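Local structure of glutamate--cysteine ligase GshA (Methylobacillus flagellatus KT, 3K1T) at residues D227-L232 with A270-K275; G54-P59 with L327-Y332; A263-K268 with P278-K283. The protein is probably a glutamate--cysteine ligase, which would join glutamate to cysteine through the side-chain carboxylate of glutamate. All coordinates share one frame; numbering follows the deposited sequence.

Contact 1: residues D227-L232 with A270-K275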
ATOM      1  N   ASP A 227      14.319 -20.863 -13.461  1.00 16.97           N
ATOM      2  CA  ASP A 227      14.577 -21.885 -14.483  1.00 17.81           C
ATOM      3  C   ASP A 227      13.614 -21.836 -15.679  1.00 17.55           C
ATOM      4  O   ASP A 227      12.879 -22.799 -15.953  1.00 18.06           O
ATOM      5  CB  ASP A 227      14.588 -23.295 -13.867  1.00 18.10           C
ATOM      6  CG  ASP A 227      15.147 -24.351 -14.835  1.00 21.85           C
ATOM      7  OD1 ASP A 227      16.004 -24.019 -15.679  1.00 23.83           O
ATOM      8  OD2 ASP A 227      14.757 -25.525 -14.718  1.00 26.92           O
ATOM      9  N   ILE A 228      13.625 -20.715 -16.396  1.00 16.54           N
ATOM     10  CA  ILE A 228      12.787 -20.521 -17.585  1.00 16.32           C
ATOM     11  C   ILE A 228      13.691 -20.090 -18.760  1.00 15.92           C
ATOM     12  O   ILE A 228      14.752 -19.486 -18.540  1.00 15.91           O
ATOM     13  CB  ILE A 228      11.675 -19.491 -17.299  1.00 16.74           C
ATOM     14  CG1 ILE A 228      10.549 -19.509 -18.342  1.00 20.06           C
ATOM     15  CG2 ILE A 228      12.253 -18.044 -17.279  1.00 15.98           C
ATOM     16  CD1 ILE A 228       9.483 -20.549 -18.139  1.00 22.81           C
ATOM     17  N   ASP A 229      13.290 -20.432 -19.998  1.00 14.27           N
ATOM     18  CA  ASP A 229      13.928 -19.918 -21.213  1.00 14.80           C
ATOM     19  C   ASP A 229      13.775 -18.372 -21.196  1.00 13.59           C
ATOM     20  O   ASP A 229      12.660 -17.898 -21.205  1.00 13.69           O
ATOM     21  CB  ASP A 229      13.205 -20.514 -22.452  1.00 13.73           C
ATOM     22  CG  ASP A 229      13.789 -20.056 -23.781  1.00 14.70           C
ATOM     23  OD1 ASP A 229      14.681 -19.189 -23.792  1.00 14.62           O
ATOM     24  OD2 ASP A 229      13.352 -20.564 -24.851  1.00 13.96           O
ATOM     25  N   PRO A 230      14.875 -17.598 -21.155  1.00 13.96           N
ATOM     26  CA  PRO A 230      14.739 -16.137 -21.123  1.00 13.72           C
ATOM     27  C   PRO A 230      13.976 -15.548 -22.293  1.00 13.73           C
ATOM     28  O   PRO A 230      13.426 -14.454 -22.155  1.00 13.25           O
ATOM     29  CB  PRO A 230      16.193 -15.645 -21.124  1.00 14.84           C
ATOM     30  CG  PRO A 230      16.982 -16.773 -21.662  1.00 15.56           C
ATOM     31  CD  PRO A 230      16.299 -17.997 -21.178  1.00 14.98           C
ATOM     32  N   TRP A 231      13.958 -16.257 -23.433  1.00 13.58           N
ATOM     33  CA  TRP A 231      13.240 -15.805 -24.628  1.00 13.25           C
ATOM     34  C   TRP A 231      11.734 -15.683 -24.380  1.00 13.96           C
ATOM     35  O   TRP A 231      11.072 -14.855 -24.999  1.00 13.23           O
ATOM     36  CB  TRP A 231      13.537 -16.703 -25.846  1.00 13.26           C
ATOM     37  CG  TRP A 231      12.873 -16.209 -27.113  1.00 12.77           C
ATOM     38  CD1 TRP A 231      13.318 -15.203 -27.921  1.00 14.15           C
ATOM     39  CD2 TRP A 231      11.656 -16.677 -27.701  1.00 13.53           C
ATOM     40  NE1 TRP A 231      12.476 -15.021 -28.973  1.00 13.79           N
ATOM     41  CE2 TRP A 231      11.428 -15.899 -28.863  1.00 12.62           C
ATOM     42  CE3 TRP A 231      10.719 -17.659 -27.350  1.00 13.96           C
ATOM     43  CZ2 TRP A 231      10.308 -16.060 -29.671  1.00 10.95           C
ATOM     44  CZ3 TRP A 231       9.594 -17.822 -28.147  1.00 12.46           C
ATOM     45  CH2 TRP A 231       9.403 -17.052 -29.305  1.00 13.28           C
ATOM     46  N   LEU A 232      11.204 -16.434 -23.413  1.00 13.49           N
ATOM     47  CA  LEU A 232       9.767 -16.342 -23.100  1.00 14.32           C
ATOM     48  C   LEU A 232       9.378 -14.972 -22.500  1.00 14.24           C
ATOM     49  O   LEU A 232       8.197 -14.627 -22.491  1.00 15.13           O
ATOM     50  CB  LEU A 232       9.340 -17.478 -22.178  1.00 13.84           C
ATOM     51  CG  LEU A 232       9.481 -18.889 -22.786  1.00 16.75           C
ATOM     52  CD1 LEU A 232       8.925 -19.959 -21.755  1.00 18.97           C
ATOM     53  CD2 LEU A 232       8.887 -19.033 -24.185  1.00 16.44           C
ATOM     54  N   ALA A 270      10.133 -22.233 -34.415  1.00 14.19           N
ATOM     55  CA  ALA A 270      10.217 -23.676 -34.710  1.00 15.65           C
ATOM     56  C   ALA A 270      10.263 -24.503 -33.415  1.00 15.25           C
ATOM     57  O   ALA A 270       9.513 -25.485 -33.265  1.00 16.16           O
ATOM     58  CB  ALA A 270      11.424 -23.988 -35.626  1.00 14.80           C
ATOM     59  N   GLU A 271      11.097 -24.075 -32.473  1.00 15.42           N
ATOM     60  CA  GLU A 271      11.216 -24.732 -31.185  1.00 15.59           C
ATOM     61  C   GLU A 271       9.834 -24.869 -30.506  1.00 15.64           C
ATOM     62  O   GLU A 271       9.529 -25.914 -29.933  1.00 15.19           O
ATOM     63  CB  GLU A 271      12.162 -23.964 -30.277  1.00 15.84           C
ATOM     64  CG  GLU A 271      12.321 -24.573 -28.872  1.00 18.17           C
ATOM     65  CD  GLU A 271      13.349 -23.868 -27.995  1.00 19.00           C
ATOM     66  OE1 GLU A 271      14.041 -22.945 -28.473  1.00 18.26           O
ATOM     67  OE2 GLU A 271      13.472 -24.266 -26.812  1.00 21.49           O
ATOM     68  N   TYR A 272       9.030 -23.817 -30.557  1.00 14.71           N
ATOM     69  CA  TYR A 272       7.777 -23.783 -29.824  1.00 14.99           C
ATOM     70  C   TYR A 272       6.523 -24.072 -30.677  1.00 15.57           C
ATOM     71  O   TYR A 272       5.423 -24.011 -30.168  1.00 15.60           O
ATOM     72  CB  TYR A 272       7.675 -22.447 -29.077  1.00 15.57           C
ATOM     73  CG  TYR A 272       8.627 -22.380 -27.901  1.00 14.44           C
ATOM     74  CD1 TYR A 272       8.413 -23.158 -26.754  1.00 16.18           C
ATOM     75  CD2 TYR A 272       9.742 -21.567 -27.927  1.00 14.87           C
ATOM     76  CE1 TYR A 272       9.275 -23.106 -25.655  1.00 14.76           C
ATOM     77  CE2 TYR A 272      10.591 -21.471 -26.827  1.00 14.23           C
ATOM     78  CZ  TYR A 272      10.360 -22.260 -25.700  1.00 15.22           C
ATOM     79  OH  TYR A 272      11.223 -22.175 -24.642  1.00 15.84           O
ATOM     80  N   GLY A 273       6.694 -24.428 -31.949  1.00 15.29           N
ATOM     81  CA  GLY A 273       5.573 -24.791 -32.824  1.00 15.86           C
ATOM     82  C   GLY A 273       4.680 -23.642 -33.238  1.00 16.50           C
ATOM     83  O   GLY A 273       3.480 -23.836 -33.478  1.00 17.61           O
ATOM     84  N   VAL A 274       5.260 -22.435 -33.297  1.00 15.84           N
ATOM     85  CA  VAL A 274       4.533 -21.231 -33.630  1.00 15.55           C
ATOM     86  C   VAL A 274       4.383 -21.111 -35.145  1.00 16.16           C
ATOM     87  O   VAL A 274       5.366 -21.203 -35.870  1.00 15.24           O
ATOM     88  CB  VAL A 274       5.291 -19.975 -33.079  1.00 15.60           C
ATOM     89  CG1 VAL A 274       4.631 -18.697 -33.526  1.00 16.16           C
ATOM     90  CG2 VAL A 274       5.418 -20.049 -31.535  1.00 14.52           C
ATOM     91  N   LYS A 275       3.168 -20.873 -35.613  1.00 17.17           N
ATOM     92  CA  LYS A 275       2.911 -20.779 -37.047  1.00 17.91           C
ATOM     93  C   LYS A 275       2.751 -19.379 -37.593  1.00 17.69           C
ATOM     94  O   LYS A 275       2.705 -19.212 -38.793  1.00 16.38           O
ATOM     95  CB  LYS A 275       1.692 -21.617 -37.423  1.00 19.36           C
ATOM     96  CG  LYS A 275       1.897 -23.109 -37.092  1.00 22.98           C
ATOM     97  CD  LYS A 275       3.047 -23.738 -37.897  1.00 26.61           C
ATOM     98  CE  LYS A 275       3.477 -25.039 -37.255  1.00 30.03           C
ATOM     99  NZ  LYS A 275       4.449 -25.782 -38.094  1.00 32.20           N
TER
HETATM  100  O   HOH W   1      15.396 -23.302 -25.118  1.00 35.02           O

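Contact 2: residues G54-P59 with L327-Y332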
ATOM      1  N   GLY A  54       0.798 -15.984 -25.929  1.00 11.58           N
ATOM      2  CA  GLY A  54       0.605 -17.419 -25.625  1.00 11.50           C
ATOM      3  C   GLY A  54       1.911 -18.199 -25.620  1.00 11.41           C
ATOM      4  O   GLY A  54       2.135 -19.058 -24.751  1.00 12.19           O
ATOM      5  N   PHE A  55       2.771 -17.924 -26.603  1.00 11.07           N
ATOM      6  CA  PHE A  55       4.116 -18.511 -26.638  1.00 11.50           C
ATOM      7  C   PHE A  55       5.220 -17.619 -26.024  1.00 12.26           C
ATOM      8  O   PHE A  55       6.414 -18.009 -25.974  1.00 12.54           O
ATOM      9  CB  PHE A  55       4.460 -18.919 -28.079  1.00 11.11           C
ATOM     10  CG  PHE A  55       4.482 -17.790 -29.062  1.00 12.54           C
ATOM     11  CD1 PHE A  55       5.564 -16.906 -29.104  1.00 16.20           C
ATOM     12  CD2 PHE A  55       3.459 -17.634 -29.978  1.00 13.22           C
ATOM     13  CE1 PHE A  55       5.608 -15.876 -30.022  1.00 19.25           C
ATOM     14  CE2 PHE A  55       3.496 -16.596 -30.910  1.00 14.68           C
ATOM     15  CZ  PHE A  55       4.571 -15.733 -30.944  1.00 16.01           C
ATOM     16  N   LYS A  56       4.815 -16.455 -25.520  1.00 12.58           N
ATOM     17  CA  LYS A  56       5.724 -15.440 -25.010  1.00 13.51           C
ATOM     18  C   LYS A  56       4.913 -14.424 -24.205  1.00 12.27           C
ATOM     19  O   LYS A  56       3.769 -14.149 -24.543  1.00 12.48           O
ATOM     20  CB  LYS A  56       6.346 -14.689 -26.243  1.00 14.54           C
ATOM     21  CG  LYS A  56       7.474 -13.892 -25.934  1.00 17.76           C
ATOM     22  CD  LYS A  56       8.292 -13.536 -27.125  1.00 16.93           C
ATOM     23  CE  LYS A  56       9.489 -12.760 -26.681  1.00 15.35           C
ATOM     24  NZ  LYS A  56      10.730 -13.347 -27.270  1.00 13.65           N
ATOM     25  N   LEU A  57       5.512 -13.832 -23.169  1.00 12.25           N
ATOM     26  CA  LEU A  57       4.911 -12.741 -22.411  1.00 11.83           C
ATOM     27  C   LEU A  57       6.009 -11.692 -22.156  1.00 12.44           C
ATOM     28  O   LEU A  57       6.914 -11.940 -21.387  1.00 12.80           O
ATOM     29  CB  LEU A  57       4.298 -13.232 -21.091  1.00 12.05           C
ATOM     30  CG  LEU A  57       3.692 -12.142 -20.206  1.00 11.43           C
ATOM     31  CD1 LEU A  57       2.487 -11.410 -20.874  1.00 11.08           C
ATOM     32  CD2 LEU A  57       3.318 -12.769 -18.823  1.00 12.09           C
ATOM     33  N   ALA A  58       5.936 -10.558 -22.844  1.00 11.67           N
ATOM     34  CA  ALA A  58       7.061  -9.629 -22.897  1.00 12.03           C
ATOM     35  C   ALA A  58       6.614  -8.180 -22.797  1.00 12.17           C
ATOM     36  O   ALA A  58       5.531  -7.805 -23.266  1.00 12.03           O
ATOM     37  CB  ALA A  58       7.942  -9.863 -24.206  1.00 11.20           C
ATOM     38  N   PRO A  59       7.439  -7.359 -22.149  1.00 12.09           N
ATOM     39  CA  PRO A  59       7.181  -5.934 -22.171  1.00 12.76           C
ATOM     40  C   PRO A  59       7.597  -5.303 -23.491  1.00 13.43           C
ATOM     41  O   PRO A  59       8.644  -5.674 -24.066  1.00 14.16           O
ATOM     42  CB  PRO A  59       8.036  -5.409 -21.006  1.00 12.34           C
ATOM     43  CG  PRO A  59       9.230  -6.331 -21.007  1.00 12.74           C
ATOM     44  CD  PRO A  59       8.706  -7.691 -21.454  1.00 11.77           C
ATOM     45  N   LEU A 327      16.310  -2.450 -34.038  1.00 14.88           N
ATOM     46  CA  LEU A 327      15.489  -3.491 -34.628  0.50 14.78           C
ATOM     47  C   LEU A 327      15.061  -4.419 -33.513  1.00 14.70           C
ATOM     48  O   LEU A 327      15.901  -4.947 -32.802  1.00 15.24           O
ATOM     49  CB  LEU A 327      16.297  -4.259 -35.671  0.50 14.82           C
ATOM     50  CG  LEU A 327      16.772  -3.412 -36.850  0.50 15.80           C
ATOM     51  CD1 LEU A 327      18.109  -2.745 -36.541  0.50 15.77           C
ATOM     52  CD2 LEU A 327      16.857  -4.271 -38.132  0.50 14.94           C
ATOM     53  N   GLN A 328      13.754  -4.593 -33.327  1.00 14.19           N
ATOM     54  CA  GLN A 328      13.279  -5.457 -32.247  1.00 13.75           C
ATOM     55  C   GLN A 328      12.333  -6.542 -32.792  1.00 12.98           C
ATOM     56  O   GLN A 328      11.498  -6.274 -33.634  1.00 12.41           O
ATOM     57  CB  GLN A 328      12.571  -4.646 -31.166  1.00 13.74           C
ATOM     58  CG  GLN A 328      12.291  -5.464 -29.878  1.00 14.61           C
ATOM     59  CD  GLN A 328      11.465  -4.713 -28.844  1.00 14.33           C
ATOM     60  OE1 GLN A 328      10.525  -3.994 -29.186  1.00 13.45           O
ATOM     61  NE2 GLN A 328      11.835  -4.872 -27.562  1.00 12.71           N
ATOM     62  N   GLU A 329      12.485  -7.757 -32.275  1.00 11.95           N
ATOM     63  CA  GLU A 329      11.505  -8.814 -32.473  1.00 12.20           C
ATOM     64  C   GLU A 329      10.115  -8.301 -32.081  1.00 11.91           C
ATOM     65  O   GLU A 329       9.926  -7.821 -30.962  1.00 10.63           O
ATOM     66  CB  GLU A 329      11.882 -10.020 -31.611  1.00 12.28           C
ATOM     67  CG  GLU A 329      10.770 -11.078 -31.438  1.00 12.40           C
ATOM     68  CD  GLU A 329      11.111 -12.158 -30.430  1.00 13.86           C
ATOM     69  OE1 GLU A 329      12.318 -12.342 -30.100  1.00 13.28           O
ATOM     70  OE2 GLU A 329      10.155 -12.861 -29.990  1.00 14.96           O
ATOM     71  N   GLY A 330       9.178  -8.380 -33.007  1.00 11.08           N
ATOM     72  CA  GLY A 330       7.784  -8.039 -32.736  1.00 11.65           C
ATOM     73  C   GLY A 330       7.123  -9.162 -31.948  1.00 11.33           C
ATOM     74  O   GLY A 330       7.446 -10.333 -32.172  1.00 11.67           O
ATOM     75  N   VAL A 331       6.248  -8.803 -31.008  1.00 12.28           N
ATOM     76  CA  VAL A 331       5.527  -9.787 -30.160  1.00 12.31           C
ATOM     77  C   VAL A 331       4.057  -9.649 -30.478  1.00 12.85           C
ATOM     78  O   VAL A 331       3.541  -8.544 -30.571  1.00 13.98           O
ATOM     79  CB  VAL A 331       5.785  -9.516 -28.672  1.00 14.05           C
ATOM     80  CG1 VAL A 331       5.072 -10.589 -27.776  1.00 12.53           C
ATOM     81  CG2 VAL A 331       7.322  -9.485 -28.404  1.00 14.48           C
ATOM     82  N   TYR A 332       3.386 -10.765 -30.703  1.00 13.22           N
ATOM     83  CA  TYR A 332       1.949 -10.773 -30.989  1.00 12.28           C
ATOM     84  C   TYR A 332       1.177 -10.605 -29.703  1.00 11.95           C
ATOM     85  O   TYR A 332       1.646 -11.014 -28.617  1.00 12.58           O
ATOM     86  CB  TYR A 332       1.539 -12.101 -31.649  1.00 12.35           C
ATOM     87  CG  TYR A 332       1.943 -12.172 -33.097  1.00 12.37           C
ATOM     88  CD1 TYR A 332       1.110 -11.677 -34.088  1.00 13.89           C
ATOM     89  CD2 TYR A 332       3.158 -12.741 -33.468  1.00 12.74           C
ATOM     90  CE1 TYR A 332       1.481 -11.714 -35.430  1.00 14.96           C
ATOM     91  CE2 TYR A 332       3.549 -12.786 -34.811  1.00 13.13           C
ATOM     92  CZ  TYR A 332       2.707 -12.259 -35.789  1.00 15.01           C
ATOM     93  OH  TYR A 332       3.070 -12.307 -37.126  1.00 14.36           O
TER
HETATM   94  O   HOH W   2      10.821  -4.260 -24.980  1.00 13.80           O

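Contact 3: residues A263-K268 with P278-K283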
ATOM      1  N   ALA A 263      15.829 -14.571 -38.712  1.00 15.64           N
ATOM      2  CA  ALA A 263      16.327 -15.949 -38.600  1.00 16.21           C
ATOM      3  C   ALA A 263      16.367 -16.427 -37.140  1.00 16.16           C
ATOM      4  O   ALA A 263      16.005 -17.566 -36.850  1.00 15.84           O
ATOM      5  CB  ALA A 263      17.711 -16.092 -39.260  1.00 16.49           C
ATOM      6  N   LYS A 264      16.809 -15.565 -36.220  1.00 15.52           N
ATOM      7  CA  LYS A 264      16.793 -15.907 -34.802  1.00 15.47           C
ATOM      8  C   LYS A 264      15.368 -16.177 -34.289  1.00 14.54           C
ATOM      9  O   LYS A 264      15.150 -17.115 -33.500  1.00 14.97           O
ATOM     10  CB  LYS A 264      17.418 -14.800 -33.945  1.00 16.08           C
ATOM     11  CG  LYS A 264      18.937 -14.662 -34.074  1.00 18.70           C
ATOM     12  CD  LYS A 264      19.513 -13.548 -33.193  1.00 22.30           C
ATOM     13  CE  LYS A 264      19.517 -13.909 -31.736  1.00 27.51           C
ATOM     14  NZ  LYS A 264      20.051 -12.781 -30.836  1.00 32.37           N
ATOM     15  N   ILE A 265      14.415 -15.343 -34.705  1.00 13.59           N
ATOM     16  CA  ILE A 265      13.014 -15.493 -34.307  1.00 13.90           C
ATOM     17  C   ILE A 265      12.448 -16.805 -34.889  1.00 14.49           C
ATOM     18  O   ILE A 265      11.795 -17.577 -34.191  1.00 14.49           O
ATOM     19  CB  ILE A 265      12.134 -14.293 -34.724  1.00 13.44           C
ATOM     20  CG1 ILE A 265      12.632 -12.974 -34.121  1.00 13.18           C
ATOM     21  CG2 ILE A 265      10.676 -14.506 -34.323  1.00 13.89           C
ATOM     22  CD1 ILE A 265      12.101 -11.738 -34.883  1.00 10.90           C
ATOM     23  N   ARG A 266      12.737 -17.076 -36.153  1.00 14.97           N
ATOM     24  CA  ARG A 266      12.327 -18.320 -36.772  1.00 15.78           C
ATOM     25  C   ARG A 266      12.781 -19.552 -35.991  1.00 15.55           C
ATOM     26  O   ARG A 266      11.990 -20.491 -35.866  1.00 15.30           O
ATOM     27  CB  ARG A 266      12.844 -18.435 -38.220  1.00 15.80           C
ATOM     28  CG  ARG A 266      12.046 -17.665 -39.206  1.00 20.36           C
ATOM     29  CD  ARG A 266      12.287 -18.200 -40.649  1.00 24.37           C
ATOM     30  NE  ARG A 266      13.671 -18.006 -41.069  1.00 26.87           N
ATOM     31  CZ  ARG A 266      14.185 -16.870 -41.564  1.00 28.02           C
ATOM     32  NH1 ARG A 266      13.445 -15.775 -41.756  1.00 26.53           N
ATOM     33  NH2 ARG A 266      15.462 -16.858 -41.913  1.00 31.02           N
ATOM     34  N   ARG A 267      14.021 -19.566 -35.475  1.00 15.90           N
ATOM     35  CA  ARG A 267      14.507 -20.705 -34.679  0.50 16.66           C
ATOM     36  C   ARG A 267      13.639 -20.942 -33.456  1.00 16.16           C
ATOM     37  O   ARG A 267      13.278 -22.094 -33.128  1.00 14.84           O
ATOM     38  CB  ARG A 267      15.936 -20.496 -34.192  0.50 17.16           C
ATOM     39  CG  ARG A 267      16.991 -20.711 -35.213  0.50 20.93           C
ATOM     40  CD  ARG A 267      18.361 -20.650 -34.564  0.50 24.04           C
ATOM     41  NE  ARG A 267      18.512 -21.647 -33.507  0.50 27.22           N
ATOM     42  CZ  ARG A 267      19.596 -21.774 -32.751  0.50 29.77           C
ATOM     43  NH1 ARG A 267      20.637 -20.970 -32.922  0.50 32.22           N
ATOM     44  NH2 ARG A 267      19.636 -22.702 -31.822  0.50 30.56           N
ATOM     45  N   LYS A 268      13.318 -19.848 -32.750  1.00 15.58           N
ATOM     46  CA  LYS A 268      12.446 -19.970 -31.583  1.00 15.10           C
ATOM     47  C   LYS A 268      11.016 -20.372 -31.935  1.00 14.51           C
ATOM     48  O   LYS A 268      10.407 -21.189 -31.210  1.00 15.44           O
ATOM     49  CB  LYS A 268      12.505 -18.693 -30.710  1.00 15.41           C
ATOM     50  CG  LYS A 268      13.754 -18.595 -29.850  1.00 15.71           C
ATOM     51  CD  LYS A 268      13.695 -19.570 -28.684  1.00 16.48           C
ATOM     52  CE  LYS A 268      14.972 -19.717 -27.915  1.00 18.12           C
ATOM     53  NZ  LYS A 268      14.916 -20.818 -26.899  1.00 17.04           N
ATOM     54  N   PRO A 278       7.186 -14.365 -38.324  1.00 15.34           N
ATOM     55  CA  PRO A 278       8.018 -13.433 -37.561  1.00 14.57           C
ATOM     56  C   PRO A 278       7.902 -12.021 -38.131  1.00 13.49           C
ATOM     57  O   PRO A 278       7.736 -11.863 -39.336  1.00 12.80           O
ATOM     58  CB  PRO A 278       9.439 -13.961 -37.757  1.00 14.84           C
ATOM     59  CG  PRO A 278       9.286 -15.392 -38.164  1.00 16.50           C
ATOM     60  CD  PRO A 278       7.965 -15.497 -38.858  1.00 16.30           C
ATOM     61  N   PHE A 279       7.969 -11.017 -37.255  1.00 12.28           N
ATOM     62  CA  PHE A 279       8.006  -9.629 -37.678  1.00 12.33           C
ATOM     63  C   PHE A 279       8.979  -8.873 -36.833  1.00 13.01           C
ATOM     64  O   PHE A 279       9.277  -9.271 -35.708  1.00 13.62           O
ATOM     65  CB  PHE A 279       6.603  -8.957 -37.744  1.00 12.21           C
ATOM     66  CG  PHE A 279       5.983  -8.585 -36.416  1.00 12.10           C
ATOM     67  CD1 PHE A 279       5.360  -9.558 -35.612  1.00 14.03           C
ATOM     68  CD2 PHE A 279       5.977  -7.251 -35.985  1.00 12.21           C
ATOM     69  CE1 PHE A 279       4.721  -9.194 -34.374  1.00 14.50           C
ATOM     70  CE2 PHE A 279       5.336  -6.871 -34.786  1.00 14.39           C
ATOM     71  CZ  PHE A 279       4.723  -7.855 -33.960  1.00 13.32           C
ATOM     72  N   VAL A 280       9.492  -7.787 -37.411  1.00 14.26           N
ATOM     73  CA  VAL A 280      10.471  -6.928 -36.764  1.00 13.75           C
ATOM     74  C   VAL A 280       9.971  -5.505 -36.756  1.00 13.67           C
ATOM     75  O   VAL A 280       9.386  -5.051 -37.739  1.00 13.85           O
ATOM     76  CB  VAL A 280      11.846  -7.036 -37.446  1.00 13.88           C
ATOM     77  CG1 VAL A 280      12.772  -5.846 -37.057  1.00 12.75           C
ATOM     78  CG2 VAL A 280      12.469  -8.428 -37.088  1.00 14.89           C
ATOM     79  N   ILE A 281      10.161  -4.824 -35.613  1.00 13.11           N
ATOM     80  CA  ILE A 281       9.825  -3.426 -35.491  1.00 13.45           C
ATOM     81  C   ILE A 281      11.146  -2.676 -35.712  1.00 13.04           C
ATOM     82  O   ILE A 281      12.133  -2.930 -35.029  1.00 13.12           O
ATOM     83  CB  ILE A 281       9.257  -3.074 -34.111  1.00 13.93           C
ATOM     84  CG1 ILE A 281       8.047  -3.960 -33.766  1.00 16.74           C
ATOM     85  CG2 ILE A 281       8.842  -1.565 -34.023  1.00 14.72           C
ATOM     86  CD1 ILE A 281       7.596  -3.809 -32.281  1.00 16.72           C
ATOM     87  N   VAL A 282      11.143  -1.771 -36.684  1.00 13.36           N
ATOM     88  CA  VAL A 282      12.283  -0.905 -37.010  1.00 13.98           C
ATOM     89  C   VAL A 282      12.016   0.479 -36.441  1.00 14.89           C
ATOM     90  O   VAL A 282      11.045   1.151 -36.825  1.00 15.54           O
ATOM     91  CB  VAL A 282      12.535  -0.833 -38.527  1.00 14.08           C
ATOM     92  CG1 VAL A 282      13.831  -0.042 -38.839  1.00 13.18           C
ATOM     93  CG2 VAL A 282      12.586  -2.256 -39.154  1.00 13.76           C
ATOM     94  N   LYS A 283      12.865   0.885 -35.495  1.00 15.89           N
ATOM     95  CA  LYS A 283      12.715   2.160 -34.785  1.00 16.71           C
ATOM     96  C   LYS A 283      13.889   3.108 -35.155  1.00 16.43           C
ATOM     97  O   LYS A 283      15.020   2.835 -34.778  1.00 16.25           O
ATOM     98  CB  LYS A 283      12.706   1.931 -33.269  1.00 17.05           C
ATOM     99  CG  LYS A 283      11.696   0.861 -32.726  1.00 20.32           C
ATOM    100  CD  LYS A 283      12.164   0.247 -31.342  1.00 24.01           C
ATOM    101  CE  LYS A 283      11.117  -0.700 -30.678  1.00 24.33           C
ATOM    102  NZ  LYS A 283      10.108   0.101 -29.816  1.00 23.97           N
TER

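Contact 1: residues D227-L232 with A270-K275
The chain segments that carry Asp229 and Tyr272 stay well apart, with 10.2 Å between CA of Leu232 and CA of Tyr272 at their nearest. Side chains bridge the distance. Asp227 has positive phi and closes helix 210-226 in a Schellman motif. The chain then turns into a short 3-10 segment, 230-232. On the other side, Gly273 plays the same part at the end of helix 251-272, again with positive phi. Tyr272 carries most of the contact. Its hydroxyl OH donates to OD2 of Asp229 at 2.7 Å and uses the anti lone pair of that oxygen. The carboxylate lies at the ring edge, its plane turned 27° from the ring. Leu232 comes over a face of the same ring. Its CD2 is 4.2 Å from the centroid of the Tyr272 ring, a CH-pi contact. The six-membered ring of Trp231 runs nearly parallel to the Tyr272 ring, planes at 10°. The two are slid apart and barely overlap, and CZ3 of Trp231 meets CD2 of Tyr272 at 3.8 Å. Glu271 OE2 lies 4.2 Å from Asp229 OD2. Lys268 forms salt bridges to both acids and probably offsets their repulsion. A water also joins them, held by Glu271 OE2 and weakly by Asp229 OD2. NE1 of Trp231 donates to Glu329 OE1. The other oxygen of Asp229, OD1, accepts from N of Trp231 at 3.0 Å. That bond makes residues 229-231 an Asx turn that opens the 3-10 segment, facing the Schellman-capped end of helix 251-272 across the Tyr272 side chain.

Contact 2: residues G54-P59 with L327-Y332
Lys56 and Glu329 meet in a buried salt bridge where the antiparallel sheet containing strand 57-63 faces the end of strand 324-329, part of a four-stranded antiparallel sheet. The touching parts of the chain run 114° apart and share no backbone hydrogen bond, so they meet through side chains. Packing is closest at the charged pair. The two side chains come from opposite directions, and NZ of Lys56 reaches OE2 of Glu329 at 2.8 Å. The ammonium sits above the carboxylate plane, 37° out of it. Lys56 is extended until its last torsion, where chi4 of 130° swings NZ to the acid. Carbonyl oxygens of Trp231 and Asn234 also accept from NZ. Glu329 OE1 also accepts from the backbone N of Tyr236. The buried charges are thus satisfied by several bonds.

The apolar part is looser. Val331 CG2 lies 4.3 Å from CB of Ala58, and the same methyl rests alongside CE of Lys56. Phe55 and Tyr332 touch lightly, with CD2 of Tyr332 near the plane of the Phe55 ring at its edge, 4.2 Å from CZ of Phe55. The hydroxyl of Tyr332 turns to the backbone oxygen of Glu277. At the Gln328 end a single water bridges the segments: it donates to O of Pro59 and accepts from NE2 of Gln328, 2.8 Å from each of these two atoms.

Contact 3: residues A263-K268 with P278-K283
Ile265 and Pro278 pack where helix 251-272 lies against the antiparallel sheet of strands 237-241, 324-329, 280-285 and 291-296. This is helix-on-sheet packing within a helix-turn-strand unit. The helix ends, the chain turns back, and Pro278 leads into strand 280-285. CA of Ile265 and CA of Pro278 are 6.3 Å apart, so the backbones are close here. The side chains of these two residues slide past each other in opposite directions. CG2 of Ile265 lies against the proline ring and meets CB of Pro278 at 3.7 Å. The two branches of Ile265 divide the work. With chi1 at -59°, CG1 stands anti to the carbonyl carbon and CG2 anti to the backbone N. CG2 thus serves the proline, while the longer arm carries CD1 along the strand. There the Ile265 and Val280 side chains meet at a slant, CD1 of Ile265 touching CG2 of Val280 at 4.0 Å. CD1 also lies 3.8 Å from O of Phe279, in van der Waals contact with that backbone oxygen. The Phe279 side chain itself turns from the helix and meets the ring of Tyr332 edge-to-face. Val280 also touches Leu261 and Leu262, so the helix meets it at several points. Glu329 of the neighbouring strand 324-329 lies against Ile265 as well. Arg266 borders the contact at its exposed side. Its aliphatic part crosses the proline at about a right angle. The chain bends at chi3, -64°, bringing one guanidinium face near CA of Ala263, which sits toward the group's rim. Only the methylene meets the proline, CG of Arg266 lying 3.7 Å from CG of Pro278.

In the fold
From the N terminus, segment 54-59 comes first, entering strand 57-63. Its partner 327-332 lies far along the chain, so contact 2 closes a long loop of 267 residues. Contacts 1 and 3 are both nested inside that loop. They cross each other, since their segments alternate: 227-232, 263-268, 270-275, then 278-283. Both use helix 251-272. Contact 1 ties the end of this helix to the loop after helix 210-226, and contact 3 ties it to strand 280-285. That strand neighbours 324-329, so contacts 2 and 3 reach the same four-stranded sheet. Contact 2 connects this sheet with the one containing strand 57-63.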